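Local coordinates for putative uncharacterized protein (Chaetomium thermophilum, PDB 5T8V) that probably loads cohesin onto chromatin as the full-length Scc2 protein, of which this chain is the C-terminal HEAT-repeat fragment, at residues L793-Q798 and I848-A852; L773-V777 and K817-M822. All blocks are in the same frame, centred on the assembly; numbering follows the deposited sequence.

Contact 1 (L793-Q798 and I848-A852); sequences LDKVLQ and IFAKA
Leu797 sets its CD1 methyl squarely over one face of the Phe849 ring, 3.5 Å from Leu797 CD1 to the ring centroid and only 5° off the ring normal, a CH-pi contact. With Leu797 CG anti to its carbonyl carbon (chi1 -83°), the branch reaches across to the ring, and the leucine and the phenylalanine meet at about a right angle. On the same flank Leu797 CB rests against the methyl of Ala852 (CB to CB 3.6 Å), while one turn earlier Leu793 CD2 meets Ile848 CD1 at 3.5 Å, again with the side chains crossed. Cys815 of helix 808-824 touches both Leu797 and Phe849, and Phe757 adds to the cover over Leu797. Helices 791-801 and 839-852 belong to a HEAT-repeat solenoid built of stacked helices; here their segment axes cross at -41° with a closest approach of 8.8 Å. The small Ala852 lies where the backbones come nearest, opposite Asp794. Away from the apolar flank the contact turns polar and opens to solvent at Lys795 and Lys851, with no hydrogen bond between the segments. Lys851, bent at its second torsion, crosses Asp794 and lays its aliphatic chain by the carboxylate, but its ammonium stays beyond salt-bridge range, with Lys851 NZ 4.5 Å from Asp794 OD2. That oxygen instead pairs with exposed Lys795 of its own helix (Asp794 OD2 to Lys795 NZ 3.4 Å). Lys795 NZ also donates to Gln798 OE1 at 2.7 Å, approaching from above the carbonyl plane. The Gln798 chain is straight after CG, which lies 3.6 Å from Ala852 O. An alanine in place of Gln798 takes away OE1 and would probably leave the Lys795 ammonium without this acceptor and freer to turn, with a gap beside the Ala852 carbonyl.

Contact 2 (L773-V777 and K817-M822); sequences LSEHV and KLVGSM
Leu773 reaches into the face of helix 808-824 with both of its methyls. Its CG stands anti to the backbone N (chi1 -172°), extending the branch across the interface: Leu773 CD1 meets Leu818 CD2 at 3.8 Å, while Leu773 CD2 lies 3.7 Å from Ser821 CB and close to the carbonyl oxygen of Lys817. The serine hydroxyl comes up to the same methyl, with Ser821 OG 3.9 Å from Leu773 CD2. Leu818 answers with its CG anti to the carbonyl carbon (chi1 -83°), which brings CD2 up to both Leu773 and His776. The histidine offers only its CB, 3.9 Å from Leu818 CD2; its ring turns away from helix 808-824, and ND1 makes a weak hydrogen bond with the backbone oxygen of Trp756. One turn beyond Leu773, buried Val777 applies CG2 to Met822 CG at 3.6 Å. The rest of the Met822 chain is stretched out, and the valine and methionine lie alongside each other, pointing opposite ways, with the sulfur a little farther from the same methyl. The interface between the two segments is thus held by apolar packing, and no hydrogen bond crosses it. Phe757 adds a further hydrophobic neighbour to Leu818, as Leu825 does to Val777. With the axes 9.7 Å apart at closest approach and crossing at -82°, the segments run almost perpendicular, a steep helix-on-helix junction within the all-helical HEAT-repeat solenoid of the Scc2 C-terminal region.

In the fold
Contacts 1 and 2 lie on the same side of the chain's centre, their own centres about 15 Å apart, and join four helices, of which 773-786, 791-801 and 808-824 follow one another in the chain. Their segments alternate along the sequence, 773-777 and 793-798 preceding 817-822 and 848-852, so each contact's loop of chain overlaps the other's. Phe849 forms the bridge: its CD2 lies 3.5 Å from Val819 CG2, and its CE1 lies 3.8 Å from Met822 CE, so the phenylalanine of contact 1 packs on the helix used in contact 2. The contact centres lie about 39 and 41 Å from the chain centre, respectively, and both contacts are helix-to-helix packing within the HEAT-repeat solenoid.

Contact 1 (L793-Q798 and I848-A852)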
loop_
_atom_site.group_PDB
_atom_site.type_symbol
_atom_site.label_atom_id
_atom_site.label_comp_id
_atom_site.label_asym_id
_atom_site.label_seq_id
_atom_site.Cartn_x
_atom_site.Cartn_y
_atom_site.Cartn_z
ATOM N N LEU A 793 -32.895 -7.214 1.464
ATOM C CA LEU A 793 -33.109 -8.110 0.332
ATOM C C LEU A 793 -34.484 -7.892 -0.286
ATOM O O LEU A 793 -34.644 -7.965 -1.511
ATOM C CB LEU A 793 -32.943 -9.566 0.771
ATOM C CG LEU A 793 -33.318 -10.638 -0.258
ATOM C CD1 LEU A 793 -32.651 -10.382 -1.601
ATOM C CD2 LEU A 793 -32.934 -12.018 0.251
ATOM N N ASP A 794 -35.492 -7.621 0.545
ATOM C CA ASP A 794 -36.811 -7.293 0.018
ATOM C C ASP A 794 -36.729 -6.119 -0.949
ATOM O O ASP A 794 -37.224 -6.192 -2.081
ATOM C CB ASP A 794 -37.773 -6.983 1.166
ATOM C CG ASP A 794 -39.117 -6.479 0.681
ATOM O OD1 ASP A 794 -39.537 -6.872 -0.427
ATOM O OD2 ASP A 794 -39.754 -5.687 1.409
ATOM N N LYS A 795 -36.089 -5.026 -0.526
ATOM C CA LYS A 795 -35.987 -3.864 -1.400
ATOM C C LYS A 795 -35.081 -4.113 -2.601
ATOM O O LYS A 795 -35.227 -3.429 -3.620
ATOM C CB LYS A 795 -35.497 -2.652 -0.606
ATOM C CG LYS A 795 -36.570 -2.047 0.291
ATOM C CD LYS A 795 -37.641 -1.314 -0.519
ATOM C CE LYS A 795 -38.952 -1.203 0.248
ATOM N NZ LYS A 795 -39.675 -2.508 0.327
ATOM N N VAL A 796 -34.155 -5.069 -2.516
ATOM C CA VAL A 796 -33.380 -5.453 -3.693
ATOM C C VAL A 796 -34.281 -6.144 -4.709
ATOM O O VAL A 796 -34.253 -5.831 -5.905
ATOM C CB VAL A 796 -32.194 -6.350 -3.294
ATOM C CG1 VAL A 796 -31.416 -6.799 -4.529
ATOM C CG2 VAL A 796 -31.270 -5.620 -2.334
ATOM N N LEU A 797 -35.093 -7.098 -4.244
ATOM C CA LEU A 797 -36.003 -7.797 -5.143
ATOM C C LEU A 797 -37.023 -6.843 -5.752
ATOM O O LEU A 797 -37.396 -6.988 -6.922
ATOM C CB LEU A 797 -36.711 -8.930 -4.398
ATOM C CG LEU A 797 -35.938 -10.243 -4.268
ATOM C CD1 LEU A 797 -36.626 -11.165 -3.276
ATOM C CD2 LEU A 797 -35.804 -10.926 -5.622
ATOM N N GLN A 798 -37.490 -5.864 -4.976
ATOM C CA GLN A 798 -38.457 -4.911 -5.514
ATOM C C GLN A 798 -37.798 -3.949 -6.494
ATOM O O GLN A 798 -38.373 -3.633 -7.542
ATOM C CB GLN A 798 -39.136 -4.151 -4.376
ATOM C CG GLN A 798 -40.313 -4.899 -3.777
ATOM C CD GLN A 798 -40.952 -4.160 -2.623
ATOM O OE1 GLN A 798 -40.436 -3.142 -2.159
ATOM N NE2 GLN A 798 -42.085 -4.667 -2.151
ATOM N N ILE A 848 -39.733 -13.197 2.765
ATOM C CA ILE A 848 -39.365 -11.915 2.175
ATOM C C ILE A 848 -39.584 -11.919 0.668
ATOM O O ILE A 848 -39.858 -10.869 0.074
ATOM C CB ILE A 848 -37.911 -11.559 2.541
ATOM C CG1 ILE A 848 -36.955 -12.683 2.121
ATOM C CG2 ILE A 848 -37.818 -11.268 4.037
ATOM C CD1 ILE A 848 -35.528 -12.506 2.592
ATOM N N PHE A 849 -39.483 -13.083 0.022
ATOM C CA PHE A 849 -39.840 -13.161 -1.392
ATOM C C PHE A 849 -41.313 -12.830 -1.600
ATOM O O PHE A 849 -41.661 -11.995 -2.443
ATOM C CB PHE A 849 -39.523 -14.549 -1.943
ATOM C CG PHE A 849 -38.236 -14.611 -2.700
ATOM C CD1 PHE A 849 -37.040 -14.822 -2.039
ATOM C CD2 PHE A 849 -38.219 -14.451 -4.075
ATOM C CE1 PHE A 849 -35.855 -14.876 -2.731
ATOM C CE2 PHE A 849 -37.034 -14.506 -4.776
ATOM C CZ PHE A 849 -35.850 -14.718 -4.103
ATOM N N ALA A 850 -42.195 -13.483 -0.841
ATOM C CA ALA A 850 -43.618 -13.189 -0.946
ATOM C C ALA A 850 -43.899 -11.723 -0.645
ATOM O O ALA A 850 -44.786 -11.114 -1.255
ATOM C CB ALA A 850 -44.408 -14.093 -0.003
ATOM N N LYS A 851 -43.153 -11.134 0.294
ATOM C CA LYS A 851 -43.302 -9.706 0.551
ATOM C C LYS A 851 -42.903 -8.884 -0.669
ATOM O O LYS A 851 -43.552 -7.882 -0.991
ATOM C CB LYS A 851 -42.466 -9.305 1.769
ATOM C CG LYS A 851 -42.120 -7.818 1.862
ATOM C CD LYS A 851 -43.357 -6.928 1.922
ATOM C CE LYS A 851 -42.969 -5.458 1.854
ATOM N NZ LYS A 851 -44.150 -4.561 1.711
ATOM N N ALA A 852 -41.844 -9.297 -1.368
ATOM C CA ALA A 852 -41.342 -8.504 -2.486
ATOM C C ALA A 852 -42.271 -8.594 -3.692
ATOM O O ALA A 852 -42.650 -7.569 -4.272
ATOM C CB ALA A 852 -39.933 -8.962 -2.859
#

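Contact 2 (L773-V777 and K817-M822)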
loop_
_atom_site.group_PDB
_atom_site.type_symbol
_atom_site.label_atom_id
_atom_site.label_comp_id
_atom_site.label_asym_id
_atom_site.label_seq_id
_atom_site.Cartn_x
_atom_site.Cartn_y
_atom_site.Cartn_z
ATOM N N LEU A 773 -28.856 -24.333 -9.386
ATOM C CA LEU A 773 -29.979 -23.652 -8.751
ATOM C C LEU A 773 -30.055 -23.998 -7.268
ATOM O O LEU A 773 -30.233 -23.117 -6.416
ATOM C CB LEU A 773 -31.279 -24.032 -9.460
ATOM C CG LEU A 773 -32.537 -23.265 -9.051
ATOM C CD1 LEU A 773 -32.560 -21.888 -9.696
ATOM C CD2 LEU A 773 -33.782 -24.054 -9.411
ATOM N N SER A 774 -29.924 -25.287 -6.945
ATOM C CA SER A 774 -29.881 -25.707 -5.549
ATOM C C SER A 774 -28.829 -24.921 -4.777
ATOM O O SER A 774 -29.070 -24.478 -3.647
ATOM C CB SER A 774 -29.596 -27.207 -5.463
ATOM O OG SER A 774 -30.558 -27.950 -6.193
ATOM N N GLU A 775 -27.653 -24.728 -5.377
ATOM C CA GLU A 775 -26.609 -23.958 -4.713
ATOM C C GLU A 775 -27.046 -22.514 -4.506
ATOM O O GLU A 775 -26.792 -21.928 -3.448
ATOM C CB GLU A 775 -25.313 -24.021 -5.524
ATOM C CG GLU A 775 -24.075 -23.641 -4.734
ATOM C CD GLU A 775 -23.812 -24.584 -3.578
ATOM O OE1 GLU A 775 -24.411 -25.680 -3.555
ATOM O OE2 GLU A 775 -23.011 -24.228 -2.688
ATOM N N HIS A 776 -27.709 -21.924 -5.501
ATOM C CA HIS A 776 -28.231 -20.571 -5.344
ATOM C C HIS A 776 -29.153 -20.481 -4.133
ATOM O O HIS A 776 -28.930 -19.676 -3.220
ATOM C CB HIS A 776 -28.967 -20.143 -6.616
ATOM C CG HIS A 776 -28.078 -19.548 -7.662
ATOM N ND1 HIS A 776 -28.063 -18.199 -7.945
ATOM C CD2 HIS A 776 -27.175 -20.116 -8.496
ATOM C CE1 HIS A 776 -27.189 -17.961 -8.906
ATOM N NE2 HIS A 776 -26.636 -19.108 -9.258
ATOM N N VAL A 777 -30.194 -21.316 -4.103
ATOM C CA VAL A 777 -31.170 -21.245 -3.017
ATOM C C VAL A 777 -30.488 -21.459 -1.671
ATOM O O VAL A 777 -30.740 -20.728 -0.705
ATOM C CB VAL A 777 -32.315 -22.253 -3.240
ATOM C CG1 VAL A 777 -31.787 -23.656 -3.453
ATOM C CG2 VAL A 777 -33.281 -22.231 -2.065
ATOM N N LYS A 817 -38.495 -19.637 -10.536
ATOM C CA LYS A 817 -37.925 -20.968 -10.375
ATOM C C LYS A 817 -37.064 -21.088 -9.124
ATOM O O LYS A 817 -36.872 -22.204 -8.629
ATOM C CB LYS A 817 -37.111 -21.348 -11.614
ATOM C CG LYS A 817 -37.976 -21.569 -12.851
ATOM C CD LYS A 817 -37.296 -22.459 -13.885
ATOM C CE LYS A 817 -36.326 -21.681 -14.761
ATOM N NZ LYS A 817 -37.025 -20.715 -15.655
ATOM N N LEU A 818 -36.544 -19.975 -8.603
ATOM C CA LEU A 818 -35.911 -20.006 -7.289
ATOM C C LEU A 818 -36.934 -20.339 -6.211
ATOM O O LEU A 818 -36.752 -21.286 -5.437
ATOM C CB LEU A 818 -35.236 -18.665 -6.994
ATOM C CG LEU A 818 -33.835 -18.455 -7.573
ATOM C CD1 LEU A 818 -33.422 -17.000 -7.433
ATOM C CD2 LEU A 818 -32.821 -19.360 -6.887
ATOM N N VAL A 819 -38.023 -19.569 -6.151
ATOM C CA VAL A 819 -39.111 -19.868 -5.220
ATOM C C VAL A 819 -39.581 -21.305 -5.411
ATOM O O VAL A 819 -39.678 -22.084 -4.453
ATOM C CB VAL A 819 -40.264 -18.866 -5.413
ATOM C CG1 VAL A 819 -41.479 -19.251 -4.570
ATOM C CG2 VAL A 819 -39.802 -17.453 -5.070
ATOM N N GLY A 820 -39.878 -21.673 -6.657
ATOM C CA GLY A 820 -40.305 -23.031 -6.942
ATOM C C GLY A 820 -39.327 -24.074 -6.447
ATOM O O GLY A 820 -39.729 -25.167 -6.041
ATOM N N SER A 821 -38.030 -23.758 -6.473
ATOM C CA SER A 821 -37.044 -24.659 -5.891
ATOM C C SER A 821 -37.203 -24.726 -4.377
ATOM O O SER A 821 -37.307 -25.815 -3.802
ATOM C CB SER A 821 -35.634 -24.207 -6.266
ATOM O OG SER A 821 -34.661 -25.097 -5.747
ATOM N N MET A 822 -37.244 -23.565 -3.717
ATOM C CA MET A 822 -37.404 -23.538 -2.266
ATOM C C MET A 822 -38.576 -24.407 -1.831
ATOM O O MET A 822 -38.472 -25.160 -0.855
ATOM C CB MET A 822 -37.604 -22.101 -1.781
ATOM C CG MET A 822 -36.640 -21.095 -2.374
ATOM S SD MET A 822 -36.382 -19.656 -1.327
ATOM C CE MET A 822 -35.446 -18.599 -2.429
#